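Local coordinates for type II restriction enzyme ngomi (Neisseria gonorrhoeae, PDB 1FIU), which recognises the double-stranded sequence 5'-GCCGGC-3' and cuts it after the first G in a magnesium-dependent reaction, acting as a homotetramer, at residues 74-79 / 279-284; 104-109 / 113-118; 231-236 / 265-270; 251-254 / 260-263. All blocks are in the same frame, centred on the assembly; numbering follows the deposited sequence.

Contact 1 brings the chain's last helical turn, in 279-284, back to helix 62-81, and the other three contacts lie between its two segments along the sequence. Contacts 3 and 4 share helix 259-270 and touch: Y266 OH is 3.0 Å from Q254 NE2, probably a hydrogen bond, and F265 packs on L253. Contact 2 stands apart, its centre about 44 Å from that of contact 4. Toward the active site, the side chain of V77 is about 8 Å from that of the magnesium ligand C186, and that of I105 in contact 2 about 11 Å from a bound magnesium ion. Contacts 3 and 4 lie away from that site, their nearest atoms about 9 Å from the DNA.

Contact 1: residues 74-79 / 279-284; sequences SEFVQS and DLPLDL
V77 sends its two methyls to two different leucines: CG2 meets L280 CD2 at 3.8 Å, and CG1 meets L284 CD1, also at 3.8 Å. A beta-branched valine suits this place, because its short fork reaches both leucines while the backbones stay close, with the CA atoms of V77 and P281 6.1 Å apart. Beside it F76, its CG anti to the backbone N (chi1 168°), extends its ring so that CE2 lies 3.7 Å from P281 CG. The two side chains cross at about a right angle, and the rigid pyrrolidine gives the phenyl a compact hydrocarbon partner; F12 meets the same phenyl from elsewhere in the chain. This seam joins helix 62-81 to the chain's last helical turn, just after strand 274-276, over the central mixed sheet of a PDDEXK-type nuclease. L280 also packs on V217 and V219 of strand 215-220, while V77 touches V94. The opposite flank of helix 62-81 is looser and polar: E75 and Q78 face solvent, and E75 pairs with K15. Beyond the far side of 279-284, D279 and D283 accept backbone N-H groups of Y167 and S169 from the second subunit.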
loop_
_atom_site.group_PDB
_atom_site.type_symbol
_atom_site.label_atom_id
_atom_site.label_comp_id
_atom_site.label_asym_id
_atom_site.label_seq_id
_atom_site.Cartn_x
_atom_site.Cartn_y
_atom_site.Cartn_z
ATOM N N SER I 74 28.054 -1.995 9.692
ATOM C CA SER I 74 28.172 -0.537 9.642
ATOM C C SER I 74 29.577 -0.087 9.259
ATOM O O SER I 74 29.758 0.818 8.424
ATOM C CB SER I 74 27.820 0.056 10.999
ATOM O OG SER I 74 27.697 1.463 10.895
ATOM N N GLU I 75 30.576 -0.713 9.876
ATOM C CA GLU I 75 31.966 -0.366 9.606
ATOM C C GLU I 75 32.358 -0.664 8.167
ATOM O O GLU I 75 33.067 0.115 7.551
ATOM C CB GLU I 75 32.888 -1.107 10.585
ATOM C CG GLU I 75 32.658 -0.659 12.002
ATOM C CD GLU I 75 33.508 -1.398 13.007
ATOM O OE1 GLU I 75 34.135 -2.418 12.642
ATOM O OE2 GLU I 75 33.539 -0.952 14.175
ATOM N N PHE I 76 31.889 -1.792 7.636
ATOM C CA PHE I 76 32.180 -2.157 6.263
ATOM C C PHE I 76 31.554 -1.134 5.318
ATOM O O PHE I 76 32.195 -0.696 4.367
ATOM C CB PHE I 76 31.614 -3.548 5.936
ATOM C CG PHE I 76 31.619 -3.863 4.479
ATOM C CD1 PHE I 76 32.796 -4.241 3.826
ATOM C CD2 PHE I 76 30.457 -3.695 3.728
ATOM C CE1 PHE I 76 32.809 -4.438 2.439
ATOM C CE2 PHE I 76 30.459 -3.882 2.357
ATOM C CZ PHE I 76 31.627 -4.253 1.704
ATOM N N VAL I 77 30.293 -0.771 5.573
ATOM C CA VAL I 77 29.617 0.183 4.703
ATOM C C VAL I 77 30.312 1.540 4.747
ATOM O O VAL I 77 30.590 2.144 3.705
ATOM C CB VAL I 77 28.117 0.327 5.070
ATOM C CG1 VAL I 77 27.496 1.544 4.333
ATOM C CG2 VAL I 77 27.367 -0.947 4.651
ATOM N N GLN I 78 30.621 1.996 5.949
ATOM C CA GLN I 78 31.294 3.279 6.107
ATOM C C GLN I 78 32.614 3.322 5.338
ATOM O O GLN I 78 32.873 4.238 4.553
ATOM C CB GLN I 78 31.553 3.532 7.585
ATOM C CG GLN I 78 32.117 4.912 7.902
ATOM C CD GLN I 78 32.420 5.067 9.387
ATOM O OE1 GLN I 78 33.176 4.278 9.961
ATOM N NE2 GLN I 78 31.828 6.079 10.017
ATOM N N SER I 79 33.438 2.295 5.527
ATOM C CA SER I 79 34.737 2.252 4.879
ATOM C C SER I 79 34.695 2.139 3.359
ATOM O O SER I 79 35.443 2.823 2.653
ATOM C CB SER I 79 35.555 1.095 5.483
ATOM O OG SER I 79 36.918 1.219 5.125
ATOM N N ASP I 279 28.381 -5.695 -3.069
ATOM C CA ASP I 279 27.589 -4.930 -4.036
ATOM C C ASP I 279 26.920 -3.737 -3.350
ATOM O O ASP I 279 26.527 -2.753 -4.008
ATOM C CB ASP I 279 26.496 -5.826 -4.614
ATOM C CG ASP I 279 27.056 -6.902 -5.505
ATOM O OD1 ASP I 279 27.745 -6.517 -6.460
ATOM O OD2 ASP I 279 26.815 -8.105 -5.248
ATOM N N LEU I 280 26.811 -3.810 -2.030
ATOM C CA LEU I 280 26.091 -2.764 -1.306
ATOM C C LEU I 280 26.647 -1.345 -1.400
ATOM O O LEU I 280 25.888 -0.403 -1.703
ATOM C CB LEU I 280 25.894 -3.164 0.164
ATOM C CG LEU I 280 25.077 -2.152 0.986
ATOM C CD1 LEU I 280 23.725 -1.867 0.303
ATOM C CD2 LEU I 280 24.869 -2.696 2.394
ATOM N N PRO I 281 27.955 -1.148 -1.155
ATOM C CA PRO I 281 28.486 0.227 -1.247
ATOM C C PRO I 281 28.205 0.878 -2.597
ATOM O O PRO I 281 27.746 2.022 -2.660
ATOM C CB PRO I 281 29.980 0.041 -1.000
ATOM C CG PRO I 281 30.034 -1.180 -0.123
ATOM C CD PRO I 281 29.015 -2.095 -0.768
ATOM N N LEU I 282 28.436 0.149 -3.690
ATOM C CA LEU I 282 28.160 0.700 -5.018
ATOM C C LEU I 282 26.657 0.911 -5.253
ATOM O O LEU I 282 26.260 1.876 -5.915
ATOM C CB LEU I 282 28.738 -0.209 -6.119
ATOM C CG LEU I 282 30.153 0.142 -6.582
ATOM C CD1 LEU I 282 30.705 -1.012 -7.429
ATOM C CD2 LEU I 282 30.144 1.456 -7.390
ATOM N N ASP I 283 25.808 0.022 -4.726
ATOM C CA ASP I 283 24.370 0.213 -4.906
ATOM C C ASP I 283 23.893 1.461 -4.130
ATOM O O ASP I 283 22.904 2.071 -4.501
ATOM C CB ASP I 283 23.593 -1.033 -4.474
ATOM C CG ASP I 283 23.548 -2.089 -5.576
ATOM O OD1 ASP I 283 24.034 -1.802 -6.690
ATOM O OD2 ASP I 283 23.010 -3.180 -5.324
ATOM N N LEU I 284 24.600 1.834 -3.066
ATOM C CA LEU I 284 24.249 3.045 -2.322
ATOM C C LEU I 284 24.716 4.305 -3.080
ATOM O O LEU I 284 24.428 5.430 -2.663
ATOM C CB LEU I 284 24.911 3.021 -0.944
ATOM C CG LEU I 284 24.366 1.990 0.059
ATOM C CD1 LEU I 284 25.199 2.062 1.328
ATOM C CD2 LEU I 284 22.895 2.242 0.374
#

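Contact 2: residues 104-109 / 113-118; sequences EIARYQ and HLTALA
I105 reaches over to L114, its CD1 lying 3.6 Å from L114 CD1, so that two methyls meet end to end, near I137 and P139, which I105 also touches. CG1 of I105 takes the crowded position between backbone N and carbonyl carbon (chi1 56°), which carries its terminal methyl toward the leucine. Next to this pair A106 points its CB at the helix, 4.4 Å from L114 CB and 3.3 Å from T115 OG1. An alanine fits where the CA atoms of A106 and L114 are only 5.8 Å apart. No direct hydrogen bond crosses between the segments; two waters do that work. Water 1 donates to A106 O (2.6 Å) and is hydrogen-bonded to T115 OG1, and water 2 donates to Q109 O while also bonding H113 ND1. The contact is made by a short 3-10 turn, 105-107, in the loop between strand 92-96 and helix 113-121, folded back on the start of that helix. Flanking the turn, E104 OE2 gathers charge and hydroxyl: Y108 OH donates to it at 2.7 Å, nearly along the acceptor's C-O direction, R107 NH2 makes a salt bridge whose hydrogen bond is weak, and K95 adds another cation. Such neighbours would probably keep the carboxylate ionised. CB of R107 lies over one face of the Y108 ring, offset toward its rim. H113 and L117 also pack on E126 and L127 of the third subunit, at the tetramer interface.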
loop_
_atom_site.group_PDB
_atom_site.type_symbol
_atom_site.label_atom_id
_atom_site.label_comp_id
_atom_site.label_asym_id
_atom_site.label_seq_id
_atom_site.Cartn_x
_atom_site.Cartn_y
_atom_site.Cartn_z
ATOM N N GLU I 104 14.463 8.674 16.151
ATOM C CA GLU I 104 15.763 9.029 15.581
ATOM C C GLU I 104 15.523 9.438 14.123
ATOM O O GLU I 104 16.125 10.401 13.646
ATOM C CB GLU I 104 16.724 7.831 15.628
ATOM C CG GLU I 104 17.993 7.938 14.744
ATOM C CD GLU I 104 18.988 8.992 15.211
ATOM O OE1 GLU I 104 18.944 9.382 16.402
ATOM O OE2 GLU I 104 19.835 9.427 14.395
ATOM N N ILE I 105 14.639 8.725 13.421
ATOM C CA ILE I 105 14.387 9.082 12.024
ATOM C C ILE I 105 13.767 10.459 11.857
ATOM O O ILE I 105 13.864 11.023 10.770
ATOM C CB ILE I 105 13.466 8.100 11.230
ATOM C CG1 ILE I 105 12.128 7.940 11.935
ATOM C CG2 ILE I 105 14.179 6.787 10.969
ATOM C CD1 ILE I 105 11.090 7.311 11.050
ATOM N N ALA I 106 13.134 10.993 12.907
ATOM C CA ALA I 106 12.540 12.330 12.792
ATOM C C ALA I 106 13.608 13.416 12.813
ATOM O O ALA I 106 13.295 14.600 12.654
ATOM C CB ALA I 106 11.507 12.585 13.898
ATOM N N ARG I 107 14.865 13.029 13.004
ATOM C CA ARG I 107 15.931 14.020 12.964
ATOM C C ARG I 107 16.308 14.284 11.507
ATOM O O ARG I 107 17.113 15.171 11.224
ATOM C CB ARG I 107 17.168 13.526 13.723
ATOM C CG ARG I 107 16.844 13.102 15.148
ATOM C CD ARG I 107 18.048 13.161 16.074
ATOM N NE ARG I 107 19.179 12.376 15.608
ATOM C CZ ARG I 107 20.290 12.201 16.319
ATOM N NH1 ARG I 107 20.399 12.758 17.517
ATOM N NH2 ARG I 107 21.284 11.466 15.844
ATOM N N TYR I 108 15.703 13.531 10.584
ATOM C CA TYR I 108 16.013 13.674 9.165
ATOM C C TYR I 108 14.852 14.264 8.398
ATOM O O TYR I 108 13.681 14.065 8.718
ATOM C CB TYR I 108 16.450 12.322 8.592
ATOM C CG TYR I 108 17.583 11.804 9.432
ATOM C CD1 TYR I 108 17.370 10.815 10.375
ATOM C CD2 TYR I 108 18.821 12.448 9.413
ATOM C CE1 TYR I 108 18.372 10.479 11.316
ATOM C CE2 TYR I 108 19.817 12.132 10.336
ATOM C CZ TYR I 108 19.582 11.150 11.288
ATOM O OH TYR I 108 20.542 10.877 12.240
ATOM N N GLN I 109 15.211 15.012 7.381
ATOM C CA GLN I 109 14.252 15.757 6.615
ATOM C C GLN I 109 12.969 15.088 6.163
ATOM O O GLN I 109 11.884 15.615 6.396
ATOM C CB GLN I 109 14.973 16.353 5.429
ATOM C CG GLN I 109 14.385 17.631 4.993
ATOM C CD GLN I 109 15.272 18.326 3.996
ATOM O OE1 GLN I 109 16.447 18.634 4.274
ATOM N NE2 GLN I 109 14.727 18.572 2.818
ATOM N N HIS I 113 8.385 15.469 10.311
ATOM C CA HIS I 113 7.026 15.702 10.783
ATOM C C HIS I 113 6.508 14.668 11.774
ATOM O O HIS I 113 5.478 14.887 12.395
ATOM C CB HIS I 113 6.040 15.754 9.603
ATOM C CG HIS I 113 6.085 14.535 8.735
ATOM N ND1 HIS I 113 7.185 14.229 7.966
ATOM C CD2 HIS I 113 5.175 13.556 8.500
ATOM C CE1 HIS I 113 6.956 13.118 7.289
ATOM N NE2 HIS I 113 5.746 12.689 7.592
ATOM N N LEU I 114 7.192 13.534 11.916
ATOM C CA LEU I 114 6.734 12.536 12.862
ATOM C C LEU I 114 6.844 13.073 14.295
ATOM O O LEU I 114 6.090 12.658 15.178
ATOM C CB LEU I 114 7.524 11.237 12.690
ATOM C CG LEU I 114 7.272 10.531 11.344
ATOM C CD1 LEU I 114 8.002 9.204 11.377
ATOM C CD2 LEU I 114 5.787 10.319 11.087
ATOM N N THR I 115 7.755 14.015 14.519
ATOM C CA THR I 115 7.884 14.619 15.861
ATOM C C THR I 115 6.593 15.372 16.191
ATOM O O THR I 115 6.067 15.278 17.306
ATOM C CB THR I 115 9.058 15.634 15.950
ATOM O OG1 THR I 115 10.310 14.946 15.819
ATOM C CG2 THR I 115 9.048 16.348 17.312
ATOM N N ALA I 116 6.082 16.132 15.228
ATOM C CA ALA I 116 4.855 16.890 15.460
ATOM C C ALA I 116 3.668 15.952 15.686
ATOM O O ALA I 116 2.822 16.195 16.566
ATOM C CB ALA I 116 4.587 17.822 14.285
ATOM N N LEU I 117 3.617 14.868 14.918
ATOM C CA LEU I 117 2.537 13.889 15.050
ATOM C C LEU I 117 2.566 13.285 16.450
ATOM O O LEU I 117 1.542 13.213 17.132
ATOM C CB LEU I 117 2.696 12.764 14.029
ATOM C CG LEU I 117 2.467 13.106 12.559
ATOM C CD1 LEU I 117 2.586 11.845 11.721
ATOM C CD2 LEU I 117 1.095 13.706 12.397
ATOM N N ALA I 118 3.751 12.849 16.857
ATOM C CA ALA I 118 3.950 12.250 18.165
ATOM C C ALA I 118 3.554 13.235 19.266
ATOM O O ALA I 118 2.864 12.857 20.215
ATOM C CB ALA I 118 5.408 11.833 18.320
HETATM O O HOH W 1 12.008 16.318 14.139
HETATM O O HOH W 2 9.136 16.067 7.007
#

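Contact 3: residues 231-236 / 265-270; sequences IALGTG and FYIMVN
M268 supplies most of the apolar contact, using two points along its chain. Its SD lies 3.8 Å from A232 CB, and its CG 3.9 Å from L233 CD2, where the two side chains cross at about a right angle. The unbranched chain lets CG and SD meet different neighbours, a bare methyl at A232 and a forked isobutyl at L233. The same L233 CD2 comes to 4.3 Å from I267 CG2, a looser touch, toward the partly exposed I267. Alanine is well placed at 232, since its single methyl points at the methionine and lets the sulfur come to van der Waals distance. Helices 225-232 and 259-270 lie in successive beta-alpha-beta crossovers, from strand 215-220 to 240-243 and from 240-243 to 274-276, and the contact joins the two; M268 extends it onto P225, I228 and S229. Aromatic packing is confined to the second segment, on the other side of its helix: F265 CD2 sits 3.7 Å above the plane of the Y266 ring, over its centre, while V269 CG2 lies above one face of F265. Polar interactions cluster where 231-236 leaves the helix. L233 is the first residue to abandon helical backbone angles, and its O accepts from R199 NH2, while G234 O accepts from R273 NH2. G234 adopts a positive phi, 91°, at which a CB would press on the preceding carbonyl O. T235 OG1 is hydrogen-bonded to R207 O of the second subunit, and G234 makes backbone bonds to the fourth.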
loop_
_atom_site.group_PDB
_atom_site.type_symbol
_atom_site.label_atom_id
_atom_site.label_comp_id
_atom_site.label_asym_id
_atom_site.label_seq_id
_atom_site.Cartn_x
_atom_site.Cartn_y
_atom_site.Cartn_z
ATOM N N ILE I 231 12.299 -12.973 2.953
ATOM C CA ILE I 231 12.339 -11.504 2.909
ATOM C C ILE I 231 12.792 -10.992 1.524
ATOM O O ILE I 231 12.395 -9.901 1.111
ATOM C CB ILE I 231 13.237 -10.931 4.058
ATOM C CG1 ILE I 231 13.160 -9.395 4.101
ATOM C CG2 ILE I 231 14.662 -11.396 3.894
ATOM C CD1 ILE I 231 11.775 -8.838 4.498
ATOM N N ALA I 232 13.575 -11.787 0.778
ATOM C CA ALA I 232 14.063 -11.346 -0.525
ATOM C C ALA I 232 13.036 -11.412 -1.657
ATOM O O ALA I 232 13.013 -10.548 -2.548
ATOM C CB ALA I 232 15.305 -12.158 -0.925
ATOM N N LEU I 233 12.177 -12.426 -1.649
ATOM C CA LEU I 233 11.194 -12.515 -2.739
ATOM C C LEU I 233 10.113 -11.453 -2.639
ATOM O O LEU I 233 9.752 -11.028 -1.557
ATOM C CB LEU I 233 10.537 -13.909 -2.760
ATOM C CG LEU I 233 11.459 -15.079 -3.092
ATOM C CD1 LEU I 233 10.610 -16.360 -2.986
ATOM C CD2 LEU I 233 12.075 -14.960 -4.472
ATOM N N GLY I 234 9.599 -11.033 -3.795
ATOM C CA GLY I 234 8.549 -10.039 -3.813
ATOM C C GLY I 234 9.155 -8.648 -3.912
ATOM O O GLY I 234 10.364 -8.479 -3.703
ATOM N N THR I 235 8.313 -7.659 -4.219
ATOM C CA THR I 235 8.775 -6.275 -4.349
ATOM C C THR I 235 7.803 -5.325 -3.681
ATOM O O THR I 235 6.659 -5.685 -3.391
ATOM C CB THR I 235 8.886 -5.852 -5.843
ATOM O OG1 THR I 235 7.622 -6.030 -6.488
ATOM C CG2 THR I 235 9.937 -6.684 -6.563
ATOM N N GLY I 236 8.275 -4.099 -3.435
ATOM C CA GLY I 236 7.428 -3.071 -2.848
ATOM C C GLY I 236 7.856 -2.513 -1.500
ATOM O O GLY I 236 7.560 -1.352 -1.165
ATOM N N PHE I 265 18.227 -20.037 -5.100
ATOM C CA PHE I 265 19.325 -19.079 -5.059
ATOM C C PHE I 265 19.372 -18.304 -6.384
ATOM O O PHE I 265 19.451 -17.078 -6.381
ATOM C CB PHE I 265 20.666 -19.810 -4.862
ATOM C CG PHE I 265 21.873 -18.923 -4.948
ATOM C CD1 PHE I 265 22.393 -18.305 -3.799
ATOM C CD2 PHE I 265 22.536 -18.739 -6.163
ATOM C CE1 PHE I 265 23.555 -17.530 -3.867
ATOM C CE2 PHE I 265 23.691 -17.974 -6.243
ATOM C CZ PHE I 265 24.213 -17.361 -5.080
ATOM N N TYR I 266 19.348 -19.005 -7.524
ATOM C CA TYR I 266 19.394 -18.282 -8.797
ATOM C C TYR I 266 18.135 -17.497 -9.112
ATOM O O TYR I 266 18.206 -16.493 -9.813
ATOM C CB TYR I 266 19.765 -19.225 -9.962
ATOM C CG TYR I 266 21.221 -19.622 -9.893
ATOM C CD1 TYR I 266 21.593 -20.940 -9.640
ATOM C CD2 TYR I 266 22.232 -18.661 -9.989
ATOM C CE1 TYR I 266 22.931 -21.294 -9.476
ATOM C CE2 TYR I 266 23.579 -19.003 -9.824
ATOM C CZ TYR I 266 23.918 -20.324 -9.566
ATOM O OH TYR I 266 25.235 -20.687 -9.381
ATOM N N ILE I 267 16.987 -17.923 -8.600
ATOM C CA ILE I 267 15.762 -17.154 -8.827
ATOM C C ILE I 267 15.967 -15.793 -8.167
ATOM O O ILE I 267 15.651 -14.744 -8.755
ATOM C CB ILE I 267 14.537 -17.827 -8.202
ATOM C CG1 ILE I 267 14.112 -19.001 -9.094
ATOM C CG2 ILE I 267 13.377 -16.825 -8.078
ATOM C CD1 ILE I 267 13.070 -19.868 -8.477
ATOM N N MET I 268 16.505 -15.811 -6.953
ATOM C CA MET I 268 16.752 -14.559 -6.229
ATOM C C MET I 268 17.883 -13.736 -6.827
ATOM O O MET I 268 17.753 -12.516 -6.961
ATOM C CB MET I 268 17.040 -14.837 -4.746
ATOM C CG MET I 268 15.870 -15.446 -4.010
ATOM S SD MET I 268 16.159 -15.611 -2.244
ATOM C CE MET I 268 17.275 -17.095 -2.190
ATOM N N VAL I 269 18.988 -14.366 -7.213
ATOM C CA VAL I 269 20.099 -13.607 -7.775
ATOM C C VAL I 269 19.803 -13.114 -9.193
ATOM O O VAL I 269 20.002 -11.934 -9.513
ATOM C CB VAL I 269 21.397 -14.442 -7.770
ATOM C CG1 VAL I 269 22.511 -13.701 -8.515
ATOM C CG2 VAL I 269 21.807 -14.737 -6.322
ATOM N N ASN I 270 19.315 -13.999 -10.054
ATOM C CA ASN I 270 19.012 -13.566 -11.405
ATOM C C ASN I 270 17.826 -12.604 -11.410
ATOM O O ASN I 270 17.706 -11.763 -12.312
ATOM C CB ASN I 270 18.715 -14.768 -12.303
ATOM C CG ASN I 270 19.937 -15.631 -12.532
ATOM O OD1 ASN I 270 21.070 -15.171 -12.395
ATOM N ND2 ASN I 270 19.713 -16.889 -12.904
#

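Contact 4: residues 251-254 / 260-263; sequences QILQ and DALD
L262 lies against both the side-chain root of L253 and the amide of Q254, its CD2 wedged between the two. That methyl comes to 3.5 Å from L253 CB, the closest touch of the contact, and also faces the Q254 carboxamide, 3.9 Å from Q254 CD. The other methyl of L262, CD1, lies 3.7 Å from L253 O, so the leucine packs on backbone as well as side chain. L253 points toward the opposite helix and places its CD2 3.8 Å from A261 CB; alanine is small enough to receive this branch. Q254 crosses L262 at about a right angle. A bend at chi2 (-80°) brings its carboxamide round to the leucine, whose CD2 packs on the carboxamide carbon by van der Waals contact, at the more exposed edge of the contact. NE2 is held meanwhile by the hydroxyl of Y266, one turn farther along the second helix. On the buried side, P225 touches both L253 and A261, and I43 of helix 38-50 covers L253 too. L253 and L262 are buried, whereas Q251, D260 and D263 are exposed, as expected of two consecutive amphipathic helices, 246-256 and 259-270, packed against each other across a short connection.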
loop_
_atom_site.group_PDB
_atom_site.type_symbol
_atom_site.label_atom_id
_atom_site.label_comp_id
_atom_site.label_asym_id
_atom_site.label_seq_id
_atom_site.Cartn_x
_atom_site.Cartn_y
_atom_site.Cartn_z
ATOM N N GLN I 251 29.131 -21.359 -3.987
ATOM C CA GLN I 251 30.095 -22.463 -4.158
ATOM C C GLN I 251 29.662 -23.712 -3.387
ATOM O O GLN I 251 29.760 -24.846 -3.905
ATOM C CB GLN I 251 31.487 -22.022 -3.692
ATOM C CG GLN I 251 32.631 -22.966 -4.104
ATOM C CD GLN I 251 34.004 -22.402 -3.741
ATOM O OE1 GLN I 251 34.294 -21.228 -3.997
ATOM N NE2 GLN I 251 34.850 -23.234 -3.141
ATOM N N ILE I 252 29.185 -23.526 -2.155
ATOM C CA ILE I 252 28.776 -24.693 -1.372
ATOM C C ILE I 252 27.547 -25.356 -1.959
ATOM O O ILE I 252 27.491 -26.588 -2.053
ATOM C CB ILE I 252 28.546 -24.346 0.114
ATOM C CG1 ILE I 252 29.868 -23.852 0.709
ATOM C CG2 ILE I 252 28.094 -25.590 0.908
ATOM C CD1 ILE I 252 31.035 -24.852 0.515
ATOM N N LEU I 253 26.562 -24.557 -2.375
ATOM C CA LEU I 253 25.369 -25.133 -2.983
ATOM C C LEU I 253 25.767 -25.941 -4.221
ATOM O O LEU I 253 25.251 -27.039 -4.438
ATOM C CB LEU I 253 24.382 -24.040 -3.390
ATOM C CG LEU I 253 23.803 -23.240 -2.210
ATOM C CD1 LEU I 253 22.993 -22.065 -2.755
ATOM C CD2 LEU I 253 22.916 -24.103 -1.338
ATOM N N GLN I 254 26.670 -25.401 -5.031
ATOM C CA GLN I 254 27.106 -26.107 -6.239
ATOM C C GLN I 254 27.846 -27.383 -5.885
ATOM O O GLN I 254 27.591 -28.439 -6.477
ATOM C CB GLN I 254 28.001 -25.204 -7.083
ATOM C CG GLN I 254 27.247 -24.053 -7.757
ATOM C CD GLN I 254 26.516 -24.492 -9.031
ATOM O OE1 GLN I 254 26.363 -25.692 -9.301
ATOM N NE2 GLN I 254 26.059 -23.517 -9.816
ATOM N N ASP I 260 17.408 -27.936 -5.367
ATOM C CA ASP I 260 16.292 -27.031 -5.103
ATOM C C ASP I 260 16.818 -25.705 -4.533
ATOM O O ASP I 260 16.418 -24.614 -4.984
ATOM C CB ASP I 260 15.285 -27.668 -4.140
ATOM C CG ASP I 260 14.430 -28.758 -4.815
ATOM O OD1 ASP I 260 14.569 -28.977 -6.045
ATOM O OD2 ASP I 260 13.613 -29.393 -4.113
ATOM N N ALA I 261 17.715 -25.792 -3.553
ATOM C CA ALA I 261 18.271 -24.573 -2.960
ATOM C C ALA I 261 19.002 -23.771 -4.038
ATOM O O ALA I 261 18.959 -22.538 -4.052
ATOM C CB ALA I 261 19.212 -24.917 -1.811
ATOM N N LEU I 262 19.671 -24.468 -4.952
ATOM C CA LEU I 262 20.375 -23.811 -6.040
ATOM C C LEU I 262 19.383 -23.063 -6.928
ATOM O O LEU I 262 19.620 -21.920 -7.313
ATOM C CB LEU I 262 21.112 -24.843 -6.889
ATOM C CG LEU I 262 22.546 -25.153 -6.520
ATOM C CD1 LEU I 262 23.024 -26.340 -7.363
ATOM C CD2 LEU I 262 23.408 -23.928 -6.771
ATOM N N ASP I 263 18.292 -23.739 -7.278
ATOM C CA ASP I 263 17.253 -23.146 -8.105
ATOM C C ASP I 263 16.718 -21.871 -7.448
ATOM O O ASP I 263 16.523 -20.855 -8.121
ATOM C CB ASP I 263 16.095 -24.130 -8.308
ATOM C CG ASP I 263 16.455 -25.270 -9.250
ATOM O OD1 ASP I 263 17.549 -25.218 -9.845
ATOM O OD2 ASP I 263 15.642 -26.204 -9.406
#